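Local coordinates for protein oxidoreductase (PDB 3K1Y) that probably acts as an FMN-dependent oxidoreductase of the NADPH-dependent FMN reductase family, with a flavodoxin-like fold, at residues E58-P61 against D62-A66; H72-K75 against L76-T80; M106-D109 against I110-T113; A169-N172 against K173-A176. One frame throughout, in Å; residues are numbered along the deposited sequence.

Contacts 1, 2 and 3 cluster on one side of the chain, their centres 10 to 12 Å apart, whereas contact 4 lies across the chain's centre, at least 31 Å away. Contacts 1 and 3 are buried and reach the second subunit; their side chains meet mainly as aliphatic, selenomethionine and phenylalanine groups where helix 60-63 meets helix 102-110. Contacts 2 and 4 are surface helix turns, polar outside and apolar within. Contact 2 caps the start of helix 74-85, beside contacts 1 and 3, while contact 4 lies inside helix 165-188, against the sheet edge and helix 26-44. Hydroxyls bond in contacts 1 and 2; contact 3 shifts toward i+3 partners, whereas contact 4 repeats i+4.

Contact 1. Residues E58-P61 against D62-A66; sequences ELIP and DLMTA
Leu59 holds the N-cap position of the short helix 60-63, and its carbonyl O accepts from Leu63 N at 2.7 Å. The two leucine side chains meet more loosely, Leu59 CB lying 4.5 Å from Leu63 CD2. Beyond that, Leu59 turns to Lys75 and Ile79 of helix 74-85, and Leu63 to Leu103 and Phe107 of helix 102-110. One residue on, Ile60 O takes the amide of Met64 at 2.8 Å in an almost straight bond (175° at the hydrogen). The CG2 branch of Ile60 stands opposite its backbone N and runs alongside Met64, a poorly ordered selenomethionine, reaching CE at 3.5 Å. This single helical turn follows strand 49-55 of a flavodoxin-like parallel sheet, and its Ile60–Met64 flank packs on Met64 of the second subunit. Pro61 ends the first segment with two contacts of different kinds. Its ring lies beside the side chain of Asp62, with CG 3.6 Å from OD1. The other carboxylate oxygen, OD2, is engaged with Thr73 ahead of the next helix, so the acid ties this turn to helix 74-85. Pro61 O, meanwhile, accepts from Thr65 OG1 at 2.8 Å, the donor tilted 24° from the carbonyl plane. Thr65 makes that bond because its hydroxyl stands beside its own backbone N, opposite the carbonyl carbon (chi1 -86°).

Contact 2. Residues H72-K75 against L76-T80; sequences HTTK and LEEIT. With SO4 (sulfate ion), chain J.
Thr73 OG1 accepts from Leu76 N at 3.1 Å, the N-cap bond that opens helix 74-85. The hydroxyl sits in the crowded position between its own backbone N and carbonyl carbon (chi1 56°), which turns it back over the first turn and also brings it 3.5 Å from Leu76 CB. Thr73 contributes its carbonyl O as well, to Glu77 N at 2.9 Å. Just before the cap, His72 crosses Leu76 obliquely: the imidazole presents ND1 to Leu76 CD2 at 3.8 Å, while CB of the histidine rests near CB and CG of the leucine. At the ring's edge, near its plane, lies Glu77 OE1. On the outer flank Thr74 and Glu78 run side by side, methyl CG2 of the threonine 3.3 Å from OE2 of the glutamate. On the side facing helix 60-63, Lys75 CG lies 3.8 Å from Ile79 CD1. Further out, Asp62 OD2 is hydrogen-bonded to the capping hydroxyl; the carboxylate is probably the acceptor, which agrees with OG1 accepting from Leu76 N. His72 and Leu76 lean on Ala66. A sulfate ion, probably from the crystallisation liquor, takes the amide of Thr74 through O1 at 2.9 Å. That N-H bond suggests that the partly positive start of the helix can hold an anion.

Contact 3. Residues M106-D109 against I110-T113; sequences MFFD and ILDT
The ring of Phe107 carries Leu111 CD2 over one face in a CH-pi contact, 4.2 Å from the centroid and 26° off the ring normal. Phe108 offers its ring obliquely to the other methyl of the same leucine, CD1 to CD1 at 3.8 Å, so the two branches of Leu111 are shared between neighbouring aromatics. The arrangement closes helix 102-110 of the flavodoxin-like fold, where the chain turns off toward strand 120-127. Phe107 gets there by setting CG opposite its backbone N (chi1 180°); Phe108 sets CG opposite its carbonyl carbon instead, and its ring meets that of Phe104. Leu83 and Thr80 of helix 74-85 also pack on Leu111. Along the backbone the bonding shifts from i+4 toward i+3 partners. Ile110 N donates to Met106 O at 3.0 Å and, weakly, to Phe107 O. Leu111 N makes only a weak bond with Phe107 O and instead takes Phe108 O, one residue nearer. The Asp109 carboxylate finds its partners outside the contact: OD1 makes a salt bridge with Lys105, and OD2 accepts from Gly102 N of the second subunit, tying the helix end to the interface. Met106, a selenomethionine, packs there on Met106 of that subunit. In the final bond the amide of Leu111 approaches Phe108 O from above the carbonyl plane, 60° out of it, at 3.0 Å.

Contact 4. Residues A169-N172 against K173-A176; sequences AEFN and KRIA
Phe171 and Ile175 meet one turn apart because their side chains lean toward each other along helix 165-188: Phe171 sets CG opposite its backbone N (chi1 179°), while Ile175 places CG1 opposite its carbonyl carbon (chi1 -66°) and extends from there to CD1. CG1 of the isoleucine lies over one face of the phenylalanine ring, and CD1 reaches the ring atom CE2 at 4.0 Å. The same CD1 has Asn172 OD1 at 3.9 Å, the asparagine lying alongside. Arg174 also passes its extended chain obliquely by the ring, CD 4.4 Å from Phe171 CD1, and goes on to give NH2 to Gly155 O of strand 150-159. The helix itself is held by Ile175 N donating to Phe171 O at 3.1 Å and by longer bonds, Lys173 N to Ala169 O and Arg174 N to Glu170 O, each 3.3 Å. Lys173 is folded back so that CE approaches Ala169 O, and its NZ stays 5.3 Å from Glu170 OE2. The turn is therefore amphipathic: on its inner side Phe171 packs on Val156 and Ala158 of strand 150-159 and on Ile30 of helix 26-44, whose Ser33 and Ala37 meet Ile175, and any attraction between Glu170 and Lys173 on the outer side is probably weak, since their charged atoms do not touch.

Contact 1. Residues E58-P61 against D62-A66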
ATOM      1  N   GLU A  58      15.517  15.598 -18.095  1.00 23.60           N
ATOM      2  CA  GLU A  58      15.902  16.158 -19.384  1.00 24.43           C
ATOM      3  C   GLU A  58      14.691  16.179 -20.311  1.00 24.44           C
ATOM      4  O   GLU A  58      14.787  16.547 -21.484  1.00 24.54           O
ATOM      5  CB  GLU A  58      17.030  15.329 -20.003  1.00 24.95           C
ATOM      6  CG  GLU A  58      18.401  15.571 -19.378  1.00 28.56           C
ATOM      7  CD  GLU A  58      19.423  14.539 -19.808  1.00 32.13           C
ATOM      8  OE1 GLU A  58      19.396  14.130 -20.990  1.00 34.68           O
ATOM      9  OE2 GLU A  58      20.257  14.141 -18.966  1.00 34.47           O
ATOM     10  N   LEU A  59      13.544  15.792 -19.768  1.00 18.51           N
ATOM     11  CA  LEU A  59      12.314  15.763 -20.537  1.00 18.76           C
ATOM     12  C   LEU A  59      11.247  16.656 -19.918  1.00 18.79           C
ATOM     13  O   LEU A  59      10.086  16.606 -20.324  1.00 18.07           O
ATOM     14  CB  LEU A  59      11.769  14.337 -20.603  1.00 18.78           C
ATOM     15  CG  LEU A  59      12.526  13.284 -21.401  1.00 20.02           C
ATOM     16  CD1 LEU A  59      11.677  12.020 -21.420  1.00 21.26           C
ATOM     17  CD2 LEU A  59      12.786  13.764 -22.814  1.00 19.76           C
ATOM     18  N   ILE A  60      11.629  17.467 -18.940  1.00 27.38           N
ATOM     19  CA  ILE A  60      10.649  18.315 -18.279  1.00 28.58           C
ATOM     20  C   ILE A  60       9.770  19.110 -19.254  1.00 29.60           C
ATOM     21  O   ILE A  60       8.545  19.064 -19.164  1.00 29.74           O
ATOM     22  CB  ILE A  60      11.335  19.246 -17.271  1.00 29.60           C
ATOM     23  CG1 ILE A  60      12.073  18.400 -16.225  1.00 28.98           C
ATOM     24  CG2 ILE A  60      10.296  20.112 -16.577  1.00 31.09           C
ATOM     25  CD1 ILE A  60      12.889  19.195 -15.233  1.00 26.69           C
ATOM     26  N   PRO A  61      10.376  19.843 -20.200  1.00 21.29           N
ATOM     27  CA  PRO A  61       9.551  20.602 -21.148  1.00 22.18           C
ATOM     28  C   PRO A  61       8.679  19.738 -22.064  1.00 21.79           C
ATOM     29  O   PRO A  61       7.541  20.099 -22.352  1.00 23.16           O
ATOM     30  CB  PRO A  61      10.574  21.431 -21.924  1.00 22.75           C
ATOM     31  CG  PRO A  61      11.838  20.635 -21.800  1.00 22.72           C
ATOM     32  CD  PRO A  61      11.803  20.160 -20.373  1.00 21.64           C
ATOM     33  N   ASP A  62       9.198  18.604 -22.524  1.00 25.15           N
ATOM     34  CA  ASP A  62       8.417  17.730 -23.400  1.00 25.40           C
ATOM     35  C   ASP A  62       7.305  17.064 -22.597  1.00 25.52           C
ATOM     36  O   ASP A  62       6.206  16.808 -23.104  1.00 24.86           O
ATOM     37  CB  ASP A  62       9.303  16.643 -24.015  1.00 25.24           C
ATOM     38  CG  ASP A  62      10.622  17.187 -24.529  1.00 26.98           C
ATOM     39  OD1 ASP A  62      11.436  17.643 -23.695  1.00 26.17           O
ATOM     40  OD2 ASP A  62      10.846  17.158 -25.761  1.00 29.84           O
ATOM     41  N   LEU A  63       7.603  16.785 -21.334  1.00 23.82           N
ATOM     42  CA  LEU A  63       6.651  16.143 -20.451  1.00 24.39           C
ATOM     43  C   LEU A  63       5.520  17.093 -20.087  1.00 25.97           C
ATOM     44  O   LEU A  63       4.346  16.767 -20.267  1.00 26.41           O
ATOM     45  CB  LEU A  63       7.365  15.661 -19.188  1.00 23.55           C
ATOM     46  CG  LEU A  63       7.234  14.180 -18.821  1.00 22.72           C
ATOM     47  CD1 LEU A  63       7.377  13.311 -20.055  1.00 23.20           C
ATOM     48  CD2 LEU A  63       8.296  13.831 -17.795  1.00 19.58           C
HETATM   49  N   MSE A  64       5.865  18.269 -19.582  0.50 90.38           N
HETATM   50  CA  MSE A  64       4.835  19.211 -19.204  0.50 92.93           C
HETATM   51  C   MSE A  64       4.215  19.964 -20.377  0.50 93.68           C
HETATM   52  O   MSE A  64       3.510  20.953 -20.188  0.50 94.47           O
HETATM   53  CB  MSE A  64       5.359  20.143 -18.105  0.50 47.13           C
HETATM   54  CG  MSE A  64       5.173  19.512 -16.706  0.50 46.87           C
HETATM   55 SE   MSE A  64       6.105  20.214 -15.317  0.50 47.03          SE
HETATM   56  CE  MSE A  64       7.349  18.985 -15.075  0.50 46.52           C
ATOM     57  N   THR A  65       4.489  19.488 -21.592  1.00 30.78           N
ATOM     58  CA  THR A  65       3.882  20.048 -22.800  1.00 31.30           C
ATOM     59  C   THR A  65       2.803  19.029 -23.135  1.00 31.72           C
ATOM     60  O   THR A  65       1.753  19.370 -23.675  1.00 33.04           O
ATOM     61  CB  THR A  65       4.854  20.160 -23.990  1.00 31.50           C
ATOM     62  OG1 THR A  65       5.577  21.391 -23.897  1.00 32.97           O
ATOM     63  CG2 THR A  65       4.096  20.159 -25.316  1.00 30.44           C
ATOM     64  N   ALA A  66       3.076  17.771 -22.798  1.00 24.96           N
ATOM     65  CA  ALA A  66       2.119  16.700 -23.016  1.00 26.36           C
ATOM     66  C   ALA A  66       1.059  16.791 -21.908  1.00 28.09           C
ATOM     67  O   ALA A  66       0.069  16.056 -21.914  1.00 28.66           O
ATOM     68  CB  ALA A  66       2.817  15.352 -22.970  1.00 25.39           C
TER

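Contact 2. Residues H72-K75 against L76-T80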
ATOM      1  N   HIS A  72       2.802  14.870 -28.218  1.00 34.70           N
ATOM      2  CA  HIS A  72       4.182  14.672 -27.809  1.00 31.64           C
ATOM      3  C   HIS A  72       5.185  15.283 -28.780  1.00 29.43           C
ATOM      4  O   HIS A  72       4.904  15.431 -29.964  1.00 29.84           O
ATOM      5  CB  HIS A  72       4.467  13.172 -27.680  1.00 31.71           C
ATOM      6  CG  HIS A  72       3.426  12.416 -26.907  1.00 32.69           C
ATOM      7  ND1 HIS A  72       2.845  12.906 -25.755  1.00 35.68           N
ATOM      8  CD2 HIS A  72       2.898  11.182 -27.097  1.00 32.93           C
ATOM      9  CE1 HIS A  72       2.006  12.008 -25.269  1.00 33.64           C
ATOM     10  NE2 HIS A  72       2.020  10.953 -26.064  1.00 33.78           N
ATOM     11  N   THR A  73       6.356  15.646 -28.271  1.00 21.46           N
ATOM     12  CA  THR A  73       7.407  16.209 -29.115  1.00 19.75           C
ATOM     13  C   THR A  73       8.020  15.052 -29.900  1.00 19.46           C
ATOM     14  O   THR A  73       7.815  13.891 -29.550  1.00 18.82           O
ATOM     15  CB  THR A  73       8.549  16.836 -28.283  1.00 18.92           C
ATOM     16  OG1 THR A  73       9.081  15.851 -27.388  1.00 14.01           O
ATOM     17  CG2 THR A  73       8.059  18.028 -27.500  1.00 18.12           C
ATOM     18  N   THR A  74       8.769  15.363 -30.952  1.00 19.42           N
ATOM     19  CA  THR A  74       9.416  14.317 -31.725  1.00 19.64           C
ATOM     20  C   THR A  74      10.233  13.477 -30.754  1.00 18.24           C
ATOM     21  O   THR A  74      10.241  12.247 -30.832  1.00 18.79           O
ATOM     22  CB  THR A  74      10.361  14.899 -32.801  1.00 20.60           C
ATOM     23  OG1 THR A  74       9.584  15.398 -33.893  1.00 24.39           O
ATOM     24  CG2 THR A  74      11.308  13.834 -33.325  1.00 18.67           C
ATOM     25  N   LYS A  75      10.908  14.148 -29.829  1.00 22.63           N
ATOM     26  CA  LYS A  75      11.728  13.453 -28.847  1.00 20.76           C
ATOM     27  C   LYS A  75      10.953  12.447 -28.001  1.00 19.88           C
ATOM     28  O   LYS A  75      11.381  11.302 -27.848  1.00 19.56           O
ATOM     29  CB  LYS A  75      12.441  14.450 -27.930  1.00 20.05           C
ATOM     30  CG  LYS A  75      13.195  13.775 -26.787  1.00 19.96           C
ATOM     31  CD  LYS A  75      14.506  14.466 -26.495  1.00 22.42           C
ATOM     32  CE  LYS A  75      14.316  15.914 -26.078  1.00 24.42           C
ATOM     33  NZ  LYS A  75      15.640  16.612 -26.010  1.00 26.43           N
ATOM     34  N   LEU A  76       9.817  12.878 -27.452  1.00 26.32           N
ATOM     35  CA  LEU A  76       8.985  12.020 -26.613  1.00 25.16           C
ATOM     36  C   LEU A  76       8.368  10.881 -27.425  1.00 25.35           C
ATOM     37  O   LEU A  76       8.269   9.751 -26.936  1.00 25.55           O
ATOM     38  CB  LEU A  76       7.896  12.858 -25.937  1.00 24.37           C
ATOM     39  CG  LEU A  76       7.014  12.257 -24.836  1.00 24.63           C
ATOM     40  CD1 LEU A  76       7.847  11.478 -23.820  1.00 18.83           C
ATOM     41  CD2 LEU A  76       6.268  13.396 -24.149  1.00 24.60           C
ATOM     42  N   GLU A  77       7.966  11.169 -28.662  1.00 24.01           N
ATOM     43  CA  GLU A  77       7.385  10.139 -29.515  1.00 24.74           C
ATOM     44  C   GLU A  77       8.434   9.060 -29.758  1.00 23.76           C
ATOM     45  O   GLU A  77       8.117   7.871 -29.807  1.00 23.61           O
ATOM     46  CB  GLU A  77       6.934  10.727 -30.856  1.00 26.56           C
ATOM     47  CG  GLU A  77       6.281   9.707 -31.802  1.00 31.41           C
ATOM     48  CD  GLU A  77       4.956   9.166 -31.274  1.00 39.78           C
ATOM     49  OE1 GLU A  77       4.005   9.963 -31.095  1.00 41.52           O
ATOM     50  OE2 GLU A  77       4.863   7.941 -31.036  1.00 42.84           O
ATOM     51  N   GLU A  78       9.688   9.474 -29.909  1.00 18.04           N
ATOM     52  CA  GLU A  78      10.762   8.515 -30.131  1.00 18.26           C
ATOM     53  C   GLU A  78      11.009   7.675 -28.877  1.00 17.50           C
ATOM     54  O   GLU A  78      11.254   6.467 -28.959  1.00 17.42           O
ATOM     55  CB  GLU A  78      12.044   9.235 -30.539  1.00 18.56           C
ATOM     56  CG  GLU A  78      12.090   9.602 -32.001  1.00 20.56           C
ATOM     57  CD  GLU A  78      13.302  10.440 -32.356  1.00 23.01           C
ATOM     58  OE1 GLU A  78      14.293  10.407 -31.593  1.00 21.85           O
ATOM     59  OE2 GLU A  78      13.263  11.120 -33.405  1.00 22.30           O
ATOM     60  N   ILE A  79      10.928   8.319 -27.719  1.00 22.82           N
ATOM     61  CA  ILE A  79      11.138   7.629 -26.458  1.00 22.26           C
ATOM     62  C   ILE A  79      10.031   6.626 -26.149  1.00 22.44           C
ATOM     63  O   ILE A  79      10.311   5.467 -25.871  1.00 22.78           O
ATOM     64  CB  ILE A  79      11.231   8.630 -25.294  1.00 22.15           C
ATOM     65  CG1 ILE A  79      12.397   9.593 -25.546  1.00 21.86           C
ATOM     66  CG2 ILE A  79      11.384   7.874 -23.973  1.00 20.27           C
ATOM     67  CD1 ILE A  79      12.463  10.747 -24.585  1.00 31.03           C
ATOM     68  N   THR A  80       8.775   7.062 -26.202  1.00 16.41           N
ATOM     69  CA  THR A  80       7.661   6.161 -25.901  1.00 16.72           C
ATOM     70  C   THR A  80       7.562   4.980 -26.869  1.00 18.05           C
ATOM     71  O   THR A  80       7.273   3.859 -26.452  1.00 17.78           O
ATOM     72  CB  THR A  80       6.295   6.908 -25.877  1.00 16.50           C
ATOM     73  OG1 THR A  80       6.091   7.578 -27.125  1.00 16.14           O
ATOM     74  CG2 THR A  80       6.262   7.925 -24.759  1.00 14.16           C
TER
HETATM   75  S   SO4 J 185       9.340  19.093 -31.944  1.00119.60           S
HETATM   76  O1  SO4 J 185       8.383  18.038 -31.876  1.00119.61           O
HETATM   77  O2  SO4 J 185      10.653  18.642 -31.618  1.00119.38           O
HETATM   78  O3  SO4 J 185       9.386  19.503 -33.333  1.00120.07           O
HETATM   79  O4  SO4 J 185       8.976  20.101 -30.995  1.00119.42           O

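Contact 3. Residues M106-D109 against I110-T113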
HETATM    1  N   MSE A 106       4.437  11.346 -13.555  1.00 43.75           N
HETATM    2  CA  MSE A 106       3.967  12.056 -14.726  1.00 44.87           C
HETATM    3  C   MSE A 106       4.265  11.294 -16.005  1.00 45.26           C
HETATM    4  O   MSE A 106       3.387  11.115 -16.846  1.00 48.11           O
HETATM    5  CB  MSE A 106       4.603  13.437 -14.782  1.00 45.24           C
HETATM    6  CG  MSE A 106       3.965  14.361 -15.794  1.00 45.54           C
HETATM    7 SE   MSE A 106       4.671  16.130 -15.585  1.00 43.55          SE
HETATM    8  CE  MSE A 106       3.656  16.672 -14.016  1.00 43.69           C
ATOM      9  N   PHE A 107       5.505  10.840 -16.151  1.00 19.11           N
ATOM     10  CA  PHE A 107       5.900  10.098 -17.342  1.00 19.53           C
ATOM     11  C   PHE A 107       4.908   8.968 -17.600  1.00 21.05           C
ATOM     12  O   PHE A 107       4.307   8.892 -18.676  1.00 22.93           O
ATOM     13  CB  PHE A 107       7.312   9.523 -17.183  1.00 18.53           C
ATOM     14  CG  PHE A 107       7.785   8.729 -18.380  1.00 17.75           C
ATOM     15  CD1 PHE A 107       8.141   9.369 -19.566  1.00 16.33           C
ATOM     16  CD2 PHE A 107       7.860   7.338 -18.324  1.00 14.07           C
ATOM     17  CE1 PHE A 107       8.568   8.633 -20.682  1.00 15.34           C
ATOM     18  CE2 PHE A 107       8.283   6.595 -19.426  1.00 14.89           C
ATOM     19  CZ  PHE A 107       8.639   7.248 -20.611  1.00 17.08           C
ATOM     20  N   PHE A 108       4.732   8.095 -16.615  1.00 20.33           N
ATOM     21  CA  PHE A 108       3.796   6.991 -16.771  1.00 21.64           C
ATOM     22  C   PHE A 108       2.394   7.471 -17.123  1.00 22.75           C
ATOM     23  O   PHE A 108       1.749   6.894 -18.000  1.00 24.47           O
ATOM     24  CB  PHE A 108       3.778   6.134 -15.508  1.00 21.06           C
ATOM     25  CG  PHE A 108       5.026   5.336 -15.329  1.00 23.40           C
ATOM     26  CD1 PHE A 108       5.173   4.106 -15.960  1.00 24.20           C
ATOM     27  CD2 PHE A 108       6.101   5.856 -14.609  1.00 23.02           C
ATOM     28  CE1 PHE A 108       6.370   3.404 -15.886  1.00 25.49           C
ATOM     29  CE2 PHE A 108       7.306   5.162 -14.528  1.00 21.68           C
ATOM     30  CZ  PHE A 108       7.441   3.934 -15.168  1.00 22.63           C
ATOM     31  N   ASP A 109       1.922   8.525 -16.460  1.00 19.77           N
ATOM     32  CA  ASP A 109       0.592   9.048 -16.767  1.00 20.94           C
ATOM     33  C   ASP A 109       0.459   9.340 -18.263  1.00 22.33           C
ATOM     34  O   ASP A 109      -0.597   9.138 -18.862  1.00 21.98           O
ATOM     35  CB  ASP A 109       0.316  10.351 -16.005  1.00 19.94           C
ATOM     36  CG  ASP A 109       0.285  10.164 -14.502  1.00 19.45           C
ATOM     37  OD1 ASP A 109      -0.035   9.051 -14.034  1.00 19.13           O
ATOM     38  OD2 ASP A 109       0.561  11.146 -13.787  1.00 18.25           O
ATOM     39  N   ILE A 110       1.548   9.819 -18.855  1.00 25.18           N
ATOM     40  CA  ILE A 110       1.583  10.204 -20.262  1.00 25.36           C
ATOM     41  C   ILE A 110       1.522   9.056 -21.269  1.00 26.37           C
ATOM     42  O   ILE A 110       1.157   9.263 -22.423  1.00 27.67           O
ATOM     43  CB  ILE A 110       2.854  11.084 -20.534  1.00 25.04           C
ATOM     44  CG1 ILE A 110       2.428  12.430 -21.096  1.00 24.89           C
ATOM     45  CG2 ILE A 110       3.825  10.395 -21.488  1.00 24.59           C
ATOM     46  CD1 ILE A 110       1.599  13.256 -20.134  1.00 30.43           C
ATOM     47  N   LEU A 111       1.876   7.852 -20.831  1.00 16.68           N
ATOM     48  CA  LEU A 111       1.895   6.680 -21.712  1.00 17.45           C
ATOM     49  C   LEU A 111       0.515   6.181 -22.119  1.00 19.26           C
ATOM     50  O   LEU A 111      -0.474   6.459 -21.441  1.00 19.92           O
ATOM     51  CB  LEU A 111       2.647   5.534 -21.032  1.00 16.31           C
ATOM     52  CG  LEU A 111       4.051   5.818 -20.488  1.00 13.88           C
ATOM     53  CD1 LEU A 111       4.525   4.599 -19.703  1.00 11.11           C
ATOM     54  CD2 LEU A 111       5.021   6.150 -21.628  1.00  7.26           C
ATOM     55  N   ASP A 112       0.453   5.454 -23.235  1.00 22.60           N
ATOM     56  CA  ASP A 112      -0.811   4.884 -23.693  1.00 25.62           C
ATOM     57  C   ASP A 112      -1.228   3.845 -22.654  1.00 26.12           C
ATOM     58  O   ASP A 112      -0.406   3.367 -21.875  1.00 24.93           O
ATOM     59  CB  ASP A 112      -0.669   4.167 -25.046  1.00 26.94           C
ATOM     60  CG  ASP A 112      -0.390   5.112 -26.199  1.00 31.47           C
ATOM     61  OD1 ASP A 112      -0.924   6.245 -26.191  1.00 35.20           O
ATOM     62  OD2 ASP A 112       0.346   4.708 -27.129  1.00 34.12           O
ATOM     63  N   THR A 113      -2.501   3.481 -22.658  1.00 31.70           N
ATOM     64  CA  THR A 113      -2.998   2.495 -21.715  1.00 33.29           C
ATOM     65  C   THR A 113      -2.176   1.211 -21.769  1.00 32.53           C
ATOM     66  O   THR A 113      -1.807   0.658 -20.735  1.00 31.31           O
ATOM     67  CB  THR A 113      -4.478   2.141 -22.009  1.00 35.28           C
ATOM     68  OG1 THR A 113      -5.282   3.325 -21.923  1.00 37.67           O
ATOM     69  CG2 THR A 113      -4.994   1.118 -21.005  1.00 36.77           C
TER

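Contact 4. Residues A169-N172 against K173-A176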
ATOM      1  N   ALA A 169      28.403  -5.628  -0.294  1.00 35.46           N
ATOM      2  CA  ALA A 169      28.643  -6.756  -1.182  1.00 35.38           C
ATOM      3  C   ALA A 169      27.367  -7.565  -1.383  1.00 33.61           C
ATOM      4  O   ALA A 169      27.092  -8.033  -2.484  1.00 33.37           O
ATOM      5  CB  ALA A 169      29.749  -7.642  -0.617  1.00 36.92           C
ATOM      6  N   GLU A 170      26.597  -7.725  -0.310  1.00 36.47           N
ATOM      7  CA  GLU A 170      25.346  -8.477  -0.348  1.00 35.95           C
ATOM      8  C   GLU A 170      24.347  -7.785  -1.268  1.00 33.13           C
ATOM      9  O   GLU A 170      23.530  -8.432  -1.921  1.00 33.27           O
ATOM     10  CB  GLU A 170      24.758  -8.581   1.061  1.00 36.12           C
ATOM     11  CG  GLU A 170      24.471 -10.006   1.510  1.00 42.34           C
ATOM     12  CD  GLU A 170      23.263 -10.610   0.816  1.00 47.39           C
ATOM     13  OE1 GLU A 170      22.119 -10.249   1.181  1.00 43.86           O
ATOM     14  OE2 GLU A 170      23.462 -11.442  -0.101  1.00 51.38           O
ATOM     15  N   PHE A 171      24.428  -6.461  -1.315  1.00 26.60           N
ATOM     16  CA  PHE A 171      23.539  -5.672  -2.147  1.00 23.25           C
ATOM     17  C   PHE A 171      23.889  -5.819  -3.621  1.00 23.60           C
ATOM     18  O   PHE A 171      22.997  -5.839  -4.473  1.00 22.90           O
ATOM     19  CB  PHE A 171      23.606  -4.197  -1.741  1.00 22.05           C
ATOM     20  CG  PHE A 171      22.729  -3.309  -2.567  1.00 17.98           C
ATOM     21  CD1 PHE A 171      21.357  -3.528  -2.624  1.00 15.58           C
ATOM     22  CD2 PHE A 171      23.274  -2.260  -3.295  1.00 14.83           C
ATOM     23  CE1 PHE A 171      20.535  -2.710  -3.403  1.00 12.87           C
ATOM     24  CE2 PHE A 171      22.463  -1.434  -4.075  1.00 14.96           C
ATOM     25  CZ  PHE A 171      21.091  -1.659  -4.131  1.00 11.49           C
ATOM     26  N   ASN A 172      25.182  -5.921  -3.925  1.00 27.89           N
ATOM     27  CA  ASN A 172      25.611  -6.070  -5.314  1.00 29.22           C
ATOM     28  C   ASN A 172      25.208  -7.418  -5.900  1.00 29.45           C
ATOM     29  O   ASN A 172      25.021  -7.554  -7.111  1.00 29.82           O
ATOM     30  CB  ASN A 172      27.121  -5.875  -5.442  1.00 30.14           C
ATOM     31  CG  ASN A 172      27.495  -4.419  -5.621  1.00 30.87           C
ATOM     32  OD1 ASN A 172      26.929  -3.724  -6.469  1.00 31.00           O
ATOM     33  ND2 ASN A 172      28.452  -3.946  -4.827  1.00 29.37           N
ATOM     34  N   LYS A 173      25.072  -8.410  -5.032  1.00 26.78           N
ATOM     35  CA  LYS A 173      24.673  -9.735  -5.465  1.00 27.36           C
ATOM     36  C   LYS A 173      23.188  -9.634  -5.799  1.00 24.97           C
ATOM     37  O   LYS A 173      22.709 -10.230  -6.764  1.00 25.50           O
ATOM     38  CB  LYS A 173      24.887 -10.732  -4.328  1.00 28.79           C
ATOM     39  CG  LYS A 173      25.352 -12.103  -4.765  1.00 35.20           C
ATOM     40  CD  LYS A 173      26.762 -12.053  -5.342  1.00 41.20           C
ATOM     41  CE  LYS A 173      27.751 -11.489  -4.334  1.00 44.95           C
ATOM     42  NZ  LYS A 173      27.744 -12.250  -3.055  1.00 47.60           N
ATOM     43  N   ARG A 174      22.469  -8.855  -4.992  1.00 23.33           N
ATOM     44  CA  ARG A 174      21.036  -8.661  -5.169  1.00 20.36           C
ATOM     45  C   ARG A 174      20.719  -8.048  -6.538  1.00 18.92           C
ATOM     46  O   ARG A 174      19.744  -8.436  -7.196  1.00 17.67           O
ATOM     47  CB  ARG A 174      20.497  -7.774  -4.054  1.00 19.16           C
ATOM     48  CG  ARG A 174      19.000  -7.819  -3.941  1.00 17.11           C
ATOM     49  CD  ARG A 174      18.470  -6.864  -2.902  1.00 16.83           C
ATOM     50  NE  ARG A 174      17.038  -6.679  -3.110  1.00 16.01           N
ATOM     51  CZ  ARG A 174      16.121  -7.613  -2.877  1.00 15.60           C
ATOM     52  NH1 ARG A 174      16.491  -8.799  -2.408  1.00 14.75           N
ATOM     53  NH2 ARG A 174      14.843  -7.381  -3.162  1.00 12.24           N
ATOM     54  N   ILE A 175      21.541  -7.093  -6.963  1.00 21.41           N
ATOM     55  CA  ILE A 175      21.358  -6.455  -8.268  1.00 20.62           C
ATOM     56  C   ILE A 175      21.474  -7.532  -9.355  1.00 21.53           C
ATOM     57  O   ILE A 175      20.666  -7.591 -10.278  1.00 20.22           O
ATOM     58  CB  ILE A 175      22.432  -5.368  -8.510  1.00 21.45           C
ATOM     59  CG1 ILE A 175      22.236  -4.209  -7.523  1.00 20.22           C
ATOM     60  CG2 ILE A 175      22.363  -4.878  -9.947  1.00 20.24           C
ATOM     61  CD1 ILE A 175      23.245  -3.091  -7.664  1.00 27.06           C
ATOM     62  N   ALA A 176      22.479  -8.393  -9.222  1.00 18.03           N
ATOM     63  CA  ALA A 176      22.688  -9.472 -10.179  1.00 19.60           C
ATOM     64  C   ALA A 176      21.450 -10.369 -10.262  1.00 19.53           C
ATOM     65  O   ALA A 176      21.029 -10.746 -11.359  1.00 19.20           O
ATOM     66  CB  ALA A 176      23.911 -10.297  -9.786  1.00 21.71           C
TER